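Long-range contacts in 6-carboxyhexanoate--coa ligase (PDB 5FLG), which belongs to the 6-carboxyhexanoate--CoA ligase family and binds pimelic acid, phosphoaminophosphonic acid-adenylate ester and magnesium ions: residues 81-86 and 214-219; 98-103 and 188-193. All blocks are in the same frame, centred on the assembly; numbering follows the deposited sequence.

Interactions 1 and 2 show how one mixed sheet can carry both a ligand site and a packed helix. Along the chain the segments run 81-86, 98-103, 188-193 and 214-219, so interaction 2 falls within the span bounded by interaction 1. Strand 81-84 leads on to helix 89-102, and strands 211-215 and 188-194 belong to the same sheet, with 203-207 between them. The two centres lie 14 Å apart, yet the contacts touch: M218 CE packs against L192 CD1 at 3.9 Å, and I215 meets L99. Each contact also contributes to the pimelic acid pocket, through R214 in interaction 1 and C193 in interaction 2.

Interaction 1 of 2, residues 81-86 and 214-219; sequences VHTNEV and RITAMK. With PML (pimelic acid), chain C.
The guanidinium of R214 meets T83 and the bound pimelic acid, both at its edge. NH1 of R214 donates to OG1 of T83 at 3.0 Å, the hydroxyl oxygen lying just 7° out of the guanidinium plane. Along another part of the rim, NE of R214 bonds O11 of pimelic acid at 3.0 Å, while NH2 of R214 reaches O12 of the same carboxylate at 3.2 Å. This is a bidentate, side-on pairing of NE and NH2 with the two oxygens of one carboxylate, and the bond to T83 should further limit rotation of the group. After an extended chi2, a bend at chi3 (68°) turns the arginine chain toward the carboxylate. Y200 and T202 also touch the R214 side chain, and Y200 and Y212 bond the ligand as well.

The backbone beneath is a parallel strand pair, with 81-84 as an edge strand of the mixed sheet within this chain, beside 211-215. T83 pairs with R214, their side chains lying alongside each other on one face, whereas N84 and I215 point to the other. R214 N donates to H82 O at 2.8 Å, and R214 O takes two donors from a single residue: N84 N at 2.8 Å and N84 ND2 at 3.0 Å. The amide donor stands 45° above the carbonyl plane, and ND2 also bonds OE1 of Q213. T216 N continues the pairing to N84 O.

Beyond the strands, the T216 side chain takes over from the backbone: its OG1 accepts from V86 N at 3.1 Å in a nearly straight bond. V86 itself turns CG2 to the CB of A217, 4.0 Å away, and the same methyl meets CG2 of I215. Helix 89-102 lies against this side, with L95 touching N84 and A96 touching I215.

Interaction 2 of 2, residues 98-103 and 188-193; sequences LLLEKE and VVAELC
L100 of helix 89-102 and E103, three residues on, address A190 and V189, which form a classic beta bulge in strand 188-194: both residues of the bulge face F231 of the adjacent strand 227-232. The helix lies on one face of the mixed sheet and runs almost exactly against the strand, the directions of 98-102 and 188-193 being 173° apart and their axes approaching to 9.0 Å.

L100 leaves the helix beside the strand rather than straight at it, and its forked tip closes the gap. CD2 of L100 rests on CB of A190 at 3.8 Å, the small alanine methyl pointing toward the helix. The other branch spreads along the strand, where CD1 of L100 approaches CD2 of L192 at 4.4 Å. F231 and V205 from neighbouring strands also touch L100. E191, between A190 and L192 in the strand, points away, to the other face, where its carboxylate forms a salt bridge with R228.

The CB of E103 points toward the strand, but the aliphatic part does the touching. With CG anti to the backbone N (chi1 -170°), the methylene is carried out to the bulge, and a bend at chi2 (71°) then turns the carboxylate aside. There, OE2 forms a salt bridge with NZ of K209 and OE1 accepts a hydrogen bond from the backbone N of M210, so both oxygens of this buried acid are satisfied. V189 CG1 lies 4.0 Å from the backbone O of E103, and CG of E103 sits 3.4 Å from the carbonyl O of V189.

Interaction 1 of 2, residues 81-86 and 214-219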
ATOM      1  N   VAL A  81      10.384  31.994   6.322  1.00 28.65           N
ATOM      2  CA  VAL A  81       8.990  32.193   6.036  1.00 29.68           C
ATOM      3  C   VAL A  81       8.578  33.655   6.202  1.00 31.08           C
ATOM      4  O   VAL A  81       9.007  34.332   7.117  1.00 33.36           O
ATOM      5  CB  VAL A  81       8.155  31.346   6.997  1.00 34.10           C
ATOM      6  CG1 VAL A  81       6.689  31.695   6.890  1.00 32.38           C
ATOM      7  CG2 VAL A  81       8.400  29.884   6.701  1.00 38.87           C
ATOM      8  N   HIS A  82       7.689  34.112   5.337  1.00 33.16           N
ATOM      9  CA  HIS A  82       7.019  35.394   5.499  1.00 35.09           C
ATOM     10  C   HIS A  82       5.535  35.225   5.121  1.00 34.84           C
ATOM     11  O   HIS A  82       5.193  34.510   4.163  1.00 28.49           O
ATOM     12  CB  HIS A  82       7.675  36.459   4.603  1.00 39.77           C
ATOM     13  CG  HIS A  82       7.046  37.814   4.736  1.00 42.24           C
ATOM     14  ND1 HIS A  82       6.948  38.474   5.943  1.00 45.56           N
ATOM     15  CD2 HIS A  82       6.367  38.569   3.842  1.00 43.44           C
ATOM     16  CE1 HIS A  82       6.217  39.565   5.794  1.00 44.58           C
ATOM     17  NE2 HIS A  82       5.866  39.655   4.525  1.00 46.90           N
ATOM     18  N   THR A  83       4.658  35.750   5.972  1.00 31.50           N
ATOM     19  CA  THR A  83       3.242  35.662   5.741  1.00 33.12           C
ATOM     20  C   THR A  83       2.722  36.964   5.164  1.00 30.49           C
ATOM     21  O   THR A  83       2.829  38.007   5.775  1.00 33.22           O
ATOM     22  CB  THR A  83       2.452  35.327   7.031  1.00 32.56           C
ATOM     23  OG1 THR A  83       2.889  34.060   7.539  1.00 33.71           O
ATOM     24  CG2 THR A  83       0.977  35.250   6.712  1.00 30.16           C
ATOM     25  N   ASN A  84       2.187  36.893   3.951  1.00 31.15           N
ATOM     26  CA  ASN A  84       1.581  38.043   3.320  1.00 30.68           C
ATOM     27  C   ASN A  84       0.096  37.959   3.522  1.00 30.00           C
ATOM     28  O   ASN A  84      -0.574  37.125   2.899  1.00 30.79           O
ATOM     29  CB  ASN A  84       1.869  38.027   1.820  1.00 30.25           C
ATOM     30  CG  ASN A  84       3.352  38.004   1.521  1.00 32.04           C
ATOM     31  OD1 ASN A  84       3.999  39.028   1.577  1.00 31.06           O
ATOM     32  ND2 ASN A  84       3.905  36.812   1.317  1.00 34.95           N
ATOM     33  N   GLU A  85      -0.431  38.906   4.279  1.00 35.32           N
ATOM     34  CA  GLU A  85      -1.874  38.965   4.557  1.00 40.43           C
ATOM     35  C   GLU A  85      -2.529  39.713   3.415  1.00 38.60           C
ATOM     36  O   GLU A  85      -2.165  40.834   3.121  1.00 43.79           O
ATOM     37  CB  GLU A  85      -2.129  39.716   5.871  1.00 44.57           C
ATOM     38  CG  GLU A  85      -1.304  39.199   7.032  1.00 46.84           C
ATOM     39  CD  GLU A  85      -1.997  38.070   7.779  1.00 59.01           C
ATOM     40  OE1 GLU A  85      -3.208  37.866   7.562  1.00 62.61           O
ATOM     41  OE2 GLU A  85      -1.336  37.372   8.575  1.00 68.57           O
ATOM     42  N   VAL A  86      -3.490  39.090   2.767  1.00 36.00           N
ATOM     43  CA  VAL A  86      -4.240  39.752   1.738  1.00 37.19           C
ATOM     44  C   VAL A  86      -5.723  39.583   2.043  1.00 37.15           C
ATOM     45  O   VAL A  86      -6.095  38.824   2.924  1.00 43.15           O
ATOM     46  CB  VAL A  86      -3.913  39.186   0.343  1.00 34.65           C
ATOM     47  CG1 VAL A  86      -2.443  39.438  -0.008  1.00 34.14           C
ATOM     48  CG2 VAL A  86      -4.224  37.699   0.303  1.00 35.77           C
ATOM     49  N   ARG A 214       4.056  32.883   2.220  1.00 25.19           N
ATOM     50  CA  ARG A 214       2.675  32.470   2.339  1.00 23.05           C
ATOM     51  C   ARG A 214       1.766  33.593   1.884  1.00 24.30           C
ATOM     52  O   ARG A 214       1.982  34.735   2.228  1.00 29.12           O
ATOM     53  CB  ARG A 214       2.356  32.134   3.813  1.00 28.88           C
ATOM     54  CG  ARG A 214       3.297  31.132   4.400  1.00 30.94           C
ATOM     55  CD  ARG A 214       3.022  30.870   5.866  1.00 34.93           C
ATOM     56  NE  ARG A 214       1.754  30.197   6.042  1.00 34.24           N
ATOM     57  CZ  ARG A 214       0.796  30.607   6.864  1.00 38.16           C
ATOM     58  NH1 ARG A 214       0.931  31.730   7.538  1.00 41.68           N
ATOM     59  NH2 ARG A 214      -0.313  29.895   6.989  1.00 37.24           N
ATOM     60  N   ILE A 215       0.669  33.239   1.231  1.00 25.64           N
ATOM     61  CA  ILE A 215      -0.305  34.188   0.801  1.00 30.33           C
ATOM     62  C   ILE A 215      -1.692  33.731   1.295  1.00 31.62           C
ATOM     63  O   ILE A 215      -2.174  32.657   0.933  1.00 32.59           O
ATOM     64  CB  ILE A 215      -0.287  34.288  -0.730  1.00 30.55           C
ATOM     65  CG1 ILE A 215       1.117  34.714  -1.211  1.00 30.71           C
ATOM     66  CG2 ILE A 215      -1.341  35.265  -1.189  1.00 32.53           C
ATOM     67  CD1 ILE A 215       1.306  34.708  -2.714  1.00 30.86           C
ATOM     68  N   THR A 216      -2.321  34.531   2.153  1.00 32.83           N
ATOM     69  CA  THR A 216      -3.389  33.989   3.006  1.00 33.58           C
ATOM     70  C   THR A 216      -4.724  33.738   2.293  1.00 34.18           C
ATOM     71  O   THR A 216      -5.523  32.942   2.760  1.00 40.24           O
ATOM     72  CB  THR A 216      -3.664  34.867   4.226  1.00 31.58           C
ATOM     73  OG1 THR A 216      -4.056  36.187   3.806  1.00 29.55           O
ATOM     74  CG2 THR A 216      -2.464  34.910   5.116  1.00 32.42           C
ATOM     75  N   ALA A 217      -4.909  34.306   1.118  1.00 32.97           N
ATOM     76  CA  ALA A 217      -6.028  33.928   0.285  1.00 34.57           C
ATOM     77  C   ALA A 217      -5.565  33.776  -1.151  1.00 32.51           C
ATOM     78  O   ALA A 217      -5.131  34.756  -1.768  1.00 33.95           O
ATOM     79  CB  ALA A 217      -7.122  34.989   0.365  1.00 37.57           C
ATOM     80  N   MET A 218      -5.804  32.600  -1.733  1.00 33.65           N
ATOM     81  CA  MET A 218      -5.347  32.327  -3.116  1.00 35.61           C
ATOM     82  C   MET A 218      -6.490  31.794  -3.983  1.00 35.96           C
ATOM     83  O   MET A 218      -6.333  31.572  -5.192  1.00 31.45           O
ATOM     84  CB  MET A 218      -4.195  31.320  -3.104  1.00 33.15           C
ATOM     85  CG  MET A 218      -2.881  31.882  -2.597  1.00 36.92           C
ATOM     86  SD  MET A 218      -2.112  32.971  -3.818  1.00 43.61           S
ATOM     87  CE  MET A 218      -1.225  31.804  -4.834  1.00 40.21           C
ATOM     88  N   LYS A 219      -7.617  31.510  -3.335  1.00 30.79           N
ATOM     89  CA  LYS A 219      -8.825  31.059  -4.034  1.00 32.08           C
ATOM     90  C   LYS A 219     -10.007  31.210  -3.070  1.00 35.63           C
ATOM     91  O   LYS A 219      -9.801  31.551  -1.916  1.00 30.38           O
ATOM     92  CB  LYS A 219      -8.695  29.594  -4.390  1.00 35.85           C
ATOM     93  CG  LYS A 219      -8.565  28.696  -3.168  1.00 37.85           C
ATOM     94  CD  LYS A 219      -8.924  27.262  -3.519  1.00 35.87           C
ATOM     95  CE  LYS A 219      -8.826  26.352  -2.316  1.00 35.55           C
ATOM     96  NZ  LYS A 219      -9.211  24.968  -2.705  1.00 38.14           N
TER
HETATM   97  C1  PML C 701       0.566  27.108   4.328  1.00 47.65           C
HETATM   98  O11 PML C 701       1.700  27.669   4.474  1.00 33.44           O
HETATM   99  O12 PML C 701      -0.377  27.315   5.171  1.00 38.63           O
HETATM  100  C2  PML C 701       0.257  26.537   2.931  1.00 40.91           C
HETATM  101  C3  PML C 701      -0.181  25.083   2.848  1.00 43.59           C
HETATM  102  C4  PML C 701      -1.147  24.795   1.684  1.00 36.86           C
HETATM  103  C5  PML C 701      -0.751  23.627   0.800  1.00 47.91           C
HETATM  104  C6  PML C 701      -1.870  22.624   0.532  1.00 46.34           C
HETATM  105  C7  PML C 701      -2.404  21.997   1.821  1.00 53.70           C
HETATM  106  O71 PML C 701      -1.614  21.366   2.563  1.00 55.69           O
HETATM  107  O72 PML C 701      -3.639  22.023   2.049  1.00 48.81           O

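Interaction 2 of 2, residues 98-103 and 188-193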
ATOM      1  N   LEU A  98       3.710  38.816  -8.869  1.00 37.33           N
ATOM      2  CA  LEU A  98       4.750  39.796  -8.579  1.00 40.43           C
ATOM      3  C   LEU A  98       5.981  39.129  -7.962  1.00 40.95           C
ATOM      4  O   LEU A  98       7.089  39.251  -8.497  1.00 33.20           O
ATOM      5  CB  LEU A  98       4.197  40.872  -7.632  1.00 46.81           C
ATOM      6  CG  LEU A  98       5.169  41.974  -7.193  1.00 53.57           C
ATOM      7  CD1 LEU A  98       5.786  42.672  -8.393  1.00 56.37           C
ATOM      8  CD2 LEU A  98       4.469  42.985  -6.294  1.00 57.16           C
ATOM      9  N   LEU A  99       5.749  38.288  -6.956  1.00 32.31           N
ATOM     10  CA  LEU A  99       6.815  37.529  -6.307  1.00 32.46           C
ATOM     11  C   LEU A  99       7.512  36.559  -7.257  1.00 30.72           C
ATOM     12  O   LEU A  99       8.709  36.407  -7.176  1.00 30.01           O
ATOM     13  CB  LEU A  99       6.262  36.714  -5.126  1.00 31.43           C
ATOM     14  CG  LEU A  99       5.713  37.569  -3.974  1.00 33.72           C
ATOM     15  CD1 LEU A  99       4.957  36.746  -2.935  1.00 33.90           C
ATOM     16  CD2 LEU A  99       6.843  38.339  -3.313  1.00 34.71           C
ATOM     17  N   LEU A 100       6.774  35.809  -8.071  1.00 29.05           N
ATOM     18  CA  LEU A 100       7.439  34.934  -9.060  1.00 31.44           C
ATOM     19  C   LEU A 100       8.381  35.750  -9.969  1.00 30.34           C
ATOM     20  O   LEU A 100       9.461  35.279 -10.308  1.00 34.97           O
ATOM     21  CB  LEU A 100       6.426  34.148  -9.900  1.00 31.36           C
ATOM     22  CG  LEU A 100       5.577  33.100  -9.129  1.00 30.40           C
ATOM     23  CD1 LEU A 100       4.342  32.729  -9.934  1.00 34.40           C
ATOM     24  CD2 LEU A 100       6.374  31.840  -8.815  1.00 29.48           C
ATOM     25  N   GLU A 101       7.961  36.946 -10.369  1.00 29.76           N
ATOM     26  CA  GLU A 101       8.751  37.767 -11.277  1.00 37.75           C
ATOM     27  C   GLU A 101      10.022  38.285 -10.645  1.00 36.35           C
ATOM     28  O   GLU A 101      11.110  38.118 -11.189  1.00 38.57           O
ATOM     29  CB  GLU A 101       7.944  38.950 -11.814  1.00 38.78           C
ATOM     30  CG  GLU A 101       8.340  39.296 -13.244  1.00 46.06           C
ATOM     31  CD  GLU A 101       7.652  40.535 -13.791  1.00 47.53           C
ATOM     32  OE1 GLU A 101       6.419  40.640 -13.681  1.00 52.69           O
ATOM     33  OE2 GLU A 101       8.339  41.406 -14.346  1.00 56.48           O
ATOM     34  N   LYS A 102       9.883  38.809  -9.447  1.00 38.80           N
ATOM     35  CA  LYS A 102      10.998  39.193  -8.627  1.00 42.23           C
ATOM     36  C   LYS A 102      11.963  38.031  -8.357  1.00 42.85           C
ATOM     37  O   LYS A 102      13.171  38.219  -8.352  1.00 41.78           O
ATOM     38  CB  LYS A 102      10.464  39.782  -7.319  1.00 46.39           C
ATOM     39  CG  LYS A 102      11.566  40.297  -6.413  1.00 56.58           C
ATOM     40  CD  LYS A 102      11.002  40.944  -5.155  1.00 61.25           C
ATOM     41  CE  LYS A 102      12.017  41.897  -4.536  1.00 63.00           C
ATOM     42  NZ  LYS A 102      11.913  41.958  -3.053  1.00 63.87           N
ATOM     43  N   GLU A 103      11.466  36.812  -8.208  1.00 37.61           N
ATOM     44  CA  GLU A 103      12.378  35.679  -8.029  1.00 40.33           C
ATOM     45  C   GLU A 103      13.162  35.316  -9.297  1.00 38.83           C
ATOM     46  O   GLU A 103      14.056  34.503  -9.229  1.00 44.47           O
ATOM     47  CB  GLU A 103      11.626  34.435  -7.545  1.00 35.12           C
ATOM     48  CG  GLU A 103      12.513  33.293  -7.114  1.00 39.13           C
ATOM     49  CD  GLU A 103      13.261  33.538  -5.801  1.00 37.94           C
ATOM     50  OE1 GLU A 103      12.773  34.320  -4.967  1.00 42.03           O
ATOM     51  OE2 GLU A 103      14.348  32.943  -5.620  1.00 42.52           O
ATOM     52  N   VAL A 188      15.367  24.285  -9.891  1.00 30.96           N
ATOM     53  CA  VAL A 188      14.100  24.923  -9.574  1.00 25.87           C
ATOM     54  C   VAL A 188      14.237  26.380  -9.196  1.00 25.18           C
ATOM     55  O   VAL A 188      14.820  26.730  -8.151  1.00 30.74           O
ATOM     56  CB  VAL A 188      13.343  24.187  -8.413  1.00 29.13           C
ATOM     57  CG1 VAL A 188      12.010  24.870  -8.152  1.00 25.46           C
ATOM     58  CG2 VAL A 188      13.120  22.735  -8.739  1.00 29.64           C
ATOM     59  N   VAL A 189      13.584  27.246  -9.958  1.00 22.91           N
ATOM     60  CA  VAL A 189      13.665  28.680  -9.739  1.00 26.53           C
ATOM     61  C   VAL A 189      12.550  29.114  -8.775  1.00 24.04           C
ATOM     62  O   VAL A 189      12.702  30.040  -8.014  1.00 26.85           O
ATOM     63  CB  VAL A 189      13.498  29.417 -11.078  1.00 31.29           C
ATOM     64  CG1 VAL A 189      13.356  30.924 -10.872  1.00 33.60           C
ATOM     65  CG2 VAL A 189      14.682  29.116 -11.998  1.00 36.53           C
ATOM     66  N   ALA A 190      11.394  28.499  -8.888  1.00 26.28           N
ATOM     67  CA  ALA A 190      10.268  28.906  -8.056  1.00 23.54           C
ATOM     68  C   ALA A 190       9.138  27.900  -8.076  1.00 27.23           C
ATOM     69  O   ALA A 190       9.028  27.064  -8.994  1.00 24.69           O
ATOM     70  CB  ALA A 190       9.776  30.265  -8.502  1.00 23.00           C
ATOM     71  N   GLU A 191       8.321  27.947  -7.009  1.00 28.98           N
ATOM     72  CA  GLU A 191       7.191  27.034  -6.852  1.00 27.47           C
ATOM     73  C   GLU A 191       5.952  27.885  -6.559  1.00 26.79           C
ATOM     74  O   GLU A 191       6.048  28.925  -5.933  1.00 26.96           O
ATOM     75  CB  GLU A 191       7.420  26.014  -5.740  1.00 30.89           C
ATOM     76  CG  GLU A 191       6.141  25.230  -5.392  1.00 36.55           C
ATOM     77  CD  GLU A 191       6.244  24.313  -4.150  1.00 42.06           C
ATOM     78  OE1 GLU A 191       7.247  24.358  -3.389  1.00 32.92           O
ATOM     79  OE2 GLU A 191       5.268  23.550  -3.909  1.00 43.41           O
ATOM     80  N   LEU A 192       4.848  27.552  -7.218  1.00 24.39           N
ATOM     81  CA  LEU A 192       3.579  28.155  -6.939  1.00 26.41           C
ATOM     82  C   LEU A 192       2.628  27.067  -6.457  1.00 27.21           C
ATOM     83  O   LEU A 192       2.522  26.010  -7.076  1.00 29.22           O
ATOM     84  CB  LEU A 192       3.057  28.792  -8.206  1.00 30.88           C
ATOM     85  CG  LEU A 192       1.628  29.306  -8.210  1.00 31.87           C
ATOM     86  CD1 LEU A 192       1.448  30.528  -7.313  1.00 31.34           C
ATOM     87  CD2 LEU A 192       1.259  29.611  -9.643  1.00 33.99           C
ATOM     88  N   CYS A 193       1.920  27.341  -5.364  1.00 27.97           N
ATOM     89  CA  CYS A 193       1.112  26.328  -4.725  1.00 29.11           C
ATOM     90  C   CYS A 193      -0.148  26.910  -4.100  1.00 26.81           C
ATOM     91  O   CYS A 193      -0.111  27.969  -3.461  1.00 26.78           O
ATOM     92  CB  CYS A 193       1.905  25.625  -3.641  1.00 35.02           C
ATOM     93  SG  CYS A 193       0.859  24.593  -2.546  1.00 34.99           S
TER